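Local coordinates for oxidoreductase protein (Agrobacterium radiobacter, PDB 5UI9), which binds NAD+ and a small dihydroxy acid and is probably an NAD-dependent oxidoreductase of the GFO/IDH/MocA family, at residues 133-138 / 261-266. Residues are numbered along the deposited sequence; the frame is centred on the assembly and turned at random.
Sequences IQAVKA and YRLEVT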
ATOM      1  N   ILE A 133       4.151 -13.170 -12.606  1.00 30.21           N
ATOM      2  CA  ILE A 133       5.253 -12.760 -11.723  1.00 32.53           C
ATOM      3  C   ILE A 133       6.598 -12.850 -12.453  1.00 33.61           C
ATOM      4  O   ILE A 133       7.473 -12.005 -12.274  1.00 34.70           O
ATOM      5  CB  ILE A 133       5.326 -13.614 -10.428  1.00 32.31           C
ATOM      6  CG1 ILE A 133       3.960 -13.708  -9.721  1.00 32.22           C
ATOM      7  CG2 ILE A 133       6.401 -13.074  -9.488  1.00 32.86           C
ATOM      8  CD1 ILE A 133       3.259 -12.398  -9.494  1.00 34.28           C
ATOM      9  N   GLN A 134       6.755 -13.895 -13.257  1.00 34.63           N
ATOM     10  CA  GLN A 134       7.919 -14.057 -14.132  1.00 36.15           C
ATOM     11  C   GLN A 134       8.030 -12.905 -15.117  1.00 36.00           C
ATOM     12  O   GLN A 134       9.127 -12.418 -15.375  1.00 37.24           O
ATOM     13  CB  GLN A 134       7.839 -15.386 -14.897  1.00 37.66           C
ATOM     14  CG  GLN A 134       8.014 -16.612 -14.007  1.00 38.90           C
ATOM     15  CD  GLN A 134       9.464 -16.871 -13.648  1.00 39.65           C
ATOM     16  OE1 GLN A 134      10.312 -17.008 -14.529  1.00 39.83           O
ATOM     17  NE2 GLN A 134       9.756 -16.948 -12.353  1.00 37.44           N
ATOM     18  N   ALA A 135       6.891 -12.458 -15.644  1.00 34.17           N
ATOM     19  CA  ALA A 135       6.867 -11.324 -16.570  1.00 34.43           C
ATOM     20  C   ALA A 135       7.300 -10.014 -15.898  1.00 34.84           C
ATOM     21  O   ALA A 135       8.065  -9.247 -16.480  1.00 37.10           O
ATOM     22  CB  ALA A 135       5.491 -11.177 -17.197  1.00 34.56           C
ATOM     23  N   VAL A 136       6.823  -9.764 -14.680  1.00 34.08           N
ATOM     24  CA  VAL A 136       7.254  -8.590 -13.902  1.00 34.54           C
ATOM     25  C   VAL A 136       8.777  -8.610 -13.699  1.00 35.69           C
ATOM     26  O   VAL A 136       9.447  -7.598 -13.905  1.00 36.37           O
ATOM     27  CB  VAL A 136       6.513  -8.490 -12.539  1.00 34.37           C
ATOM     28  CG1 VAL A 136       7.135  -7.434 -11.620  1.00 35.27           C
ATOM     29  CG2 VAL A 136       5.036  -8.182 -12.756  1.00 33.33           C
ATOM     30  N   LYS A 137       9.313  -9.765 -13.308  1.00 37.25           N
ATOM     31  CA  LYS A 137      10.759  -9.932 -13.139  1.00 37.54           C
ATOM     32  C   LYS A 137      11.518  -9.654 -14.442  1.00 37.71           C
ATOM     33  O   LYS A 137      12.498  -8.909 -14.439  1.00 35.01           O
ATOM     34  CB  LYS A 137      11.075 -11.341 -12.623  1.00 38.67           C
ATOM     35  CG  LYS A 137      12.551 -11.635 -12.373  1.00 42.09           C
ATOM     36  CD  LYS A 137      13.160 -10.669 -11.373  1.00 44.29           C
ATOM     37  CE  LYS A 137      14.437 -11.231 -10.776  1.00 46.82           C
ATOM     38  NZ  LYS A 137      15.085 -10.214  -9.909  1.00 49.52           N
ATOM     39  N   ALA A 138      11.046 -10.232 -15.546  1.00 38.27           N
ATOM     40  CA  ALA A 138      11.713 -10.079 -16.844  1.00 41.49           C
ATOM     41  C   ALA A 138      11.722  -8.629 -17.312  1.00 41.56           C
ATOM     42  O   ALA A 138      12.734  -8.154 -17.810  1.00 42.57           O
ATOM     43  CB  ALA A 138      11.075 -10.976 -17.900  1.00 41.38           C
ATOM     44  N   TYR A 261      -4.660 -10.141 -14.996  1.00 35.71           N
ATOM     45  CA  TYR A 261      -3.308 -10.323 -15.544  1.00 37.23           C
ATOM     46  C   TYR A 261      -2.899  -9.296 -16.602  1.00 39.57           C
ATOM     47  O   TYR A 261      -2.119  -9.600 -17.506  1.00 40.33           O
ATOM     48  CB  TYR A 261      -3.137 -11.743 -16.084  1.00 35.34           C
ATOM     49  CG  TYR A 261      -3.546 -12.796 -15.095  1.00 34.37           C
ATOM     50  CD1 TYR A 261      -2.739 -13.082 -14.006  1.00 33.23           C
ATOM     51  CD2 TYR A 261      -4.740 -13.509 -15.241  1.00 34.93           C
ATOM     52  CE1 TYR A 261      -3.094 -14.051 -13.082  1.00 33.05           C
ATOM     53  CE2 TYR A 261      -5.111 -14.484 -14.316  1.00 33.88           C
ATOM     54  CZ  TYR A 261      -4.278 -14.751 -13.243  1.00 33.32           C
ATOM     55  OH  TYR A 261      -4.616 -15.698 -12.306  1.00 33.45           O
ATOM     56  N   ARG A 262      -3.410  -8.078 -16.471  1.00 41.48           N
ATOM     57  CA  ARG A 262      -3.048  -6.999 -17.371  1.00 43.80           C
ATOM     58  C   ARG A 262      -1.759  -6.347 -16.881  1.00 40.65           C
ATOM     59  O   ARG A 262      -1.674  -5.934 -15.731  1.00 40.39           O
ATOM     60  CB  ARG A 262      -4.177  -5.980 -17.445  1.00 51.14           C
ATOM     61  CG  ARG A 262      -3.961  -4.937 -18.530  1.00 62.08           C
ATOM     62  CD  ARG A 262      -5.255  -4.249 -18.932  1.00 71.11           C
ATOM     63  NE  ARG A 262      -5.698  -3.247 -17.958  1.00 75.74           N
ATOM     64  CZ  ARG A 262      -5.208  -2.008 -17.844  1.00 81.63           C
ATOM     65  NH1 ARG A 262      -4.227  -1.573 -18.638  1.00 83.41           N
ATOM     66  NH2 ARG A 262      -5.705  -1.189 -16.917  1.00 82.93           N
ATOM     67  N   LEU A 263      -0.766  -6.253 -17.763  1.00 39.82           N
ATOM     68  CA  LEU A 263       0.568  -5.762 -17.419  1.00 40.26           C
ATOM     69  C   LEU A 263       0.863  -4.470 -18.180  1.00 42.80           C
ATOM     70  O   LEU A 263       1.097  -4.496 -19.391  1.00 42.13           O
ATOM     71  CB  LEU A 263       1.610  -6.841 -17.744  1.00 39.56           C
ATOM     72  CG  LEU A 263       3.090  -6.556 -17.495  1.00 40.46           C
ATOM     73  CD1 LEU A 263       3.338  -6.128 -16.059  1.00 40.96           C
ATOM     74  CD2 LEU A 263       3.902  -7.798 -17.831  1.00 41.35           C
ATOM     75  N   GLU A 264       0.830  -3.349 -17.459  1.00 43.20           N
ATOM     76  CA  GLU A 264       1.159  -2.029 -18.007  1.00 44.33           C
ATOM     77  C   GLU A 264       2.595  -1.682 -17.681  1.00 42.62           C
ATOM     78  O   GLU A 264       2.963  -1.613 -16.511  1.00 40.03           O
ATOM     79  CB  GLU A 264       0.274  -0.941 -17.408  1.00 47.47           C
ATOM     80  CG  GLU A 264      -0.884  -0.524 -18.282  1.00 52.65           C
ATOM     81  CD  GLU A 264      -1.688   0.607 -17.665  1.00 55.12           C
ATOM     82  OE1 GLU A 264      -1.086   1.558 -17.111  1.00 54.24           O
ATOM     83  OE2 GLU A 264      -2.931   0.534 -17.738  1.00 59.65           O
ATOM     84  N   VAL A 265       3.391  -1.444 -18.715  1.00 42.15           N
ATOM     85  CA  VAL A 265       4.776  -1.021 -18.556  1.00 43.85           C
ATOM     86  C   VAL A 265       4.926   0.293 -19.299  1.00 45.13           C
ATOM     87  O   VAL A 265       4.652   0.347 -20.498  1.00 46.28           O
ATOM     88  CB  VAL A 265       5.756  -2.049 -19.151  1.00 43.54           C
ATOM     89  CG1 VAL A 265       7.195  -1.538 -19.058  1.00 44.82           C
ATOM     90  CG2 VAL A 265       5.596  -3.400 -18.467  1.00 43.19           C
ATOM     91  N   THR A 266       5.334   1.348 -18.597  1.00 45.76           N
ATOM     92  CA  THR A 266       5.639   2.623 -19.250  1.00 49.25           C
ATOM     93  C   THR A 266       7.096   2.971 -18.976  1.00 49.02           C
ATOM     94  O   THR A 266       7.560   2.867 -17.841  1.00 46.44           O
ATOM     95  CB  THR A 266       4.699   3.784 -18.827  1.00 50.43           C
ATOM     96  OG1 THR A 266       5.093   4.304 -17.556  1.00 56.38           O
ATOM     97  CG2 THR A 266       3.241   3.335 -18.774  1.00 49.17           C
TER
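Leu263 reaches from its strand to helix 131-141 and overlaps Ala135 and Val136 with its forked end, one methyl to each. The CD2 branch meets the CB methyl of Ala135 at 3.8 Å. The other branch lies more loosely against the valine, with CD1 of Leu263 4.2 Å from CG2 of Val136. With CG anti to the backbone N (chi1 179°), the leucine carries its fork out toward the helix, and chi2 of 55° spreads the two methyls over the neighbouring helical residues. Ala135 points its short side chain at the strand, whereas the CB of Val136 leaves the helix at its flank and only one of its branches comes near the leucine. The backbones stay well apart, the closest CA atoms being those of Val136 and Leu263 at 8.1 Å.

Leu263 also touches Ile255, and Val136 touches Leu257, so strand 253-258 widens the same apolar layer. The contact thus joins a helix to one face of the large mixed sheet that characterises the C-terminal domain of this family. On the face turned away from the helix, Arg262 and Glu264, two residues apart on the strand, form a salt bridge in which NH1 of Arg262 donates to OE2 of Glu264 at 2.6 Å. The carboxylate oxygen offers its anti lone pair and sits 17° out of the guanidinium plane; a weak second bond from NH2 ends on the same oxygen. Strand alternation therefore separates the charged pair from the leucine. Between residues 133-138 and 261-266 no hydrogen bond or salt bridge forms, and the 102 Å² they bury between them rests on dispersion and the hydrophobic effect, with shape rather than polar directionality setting the fit.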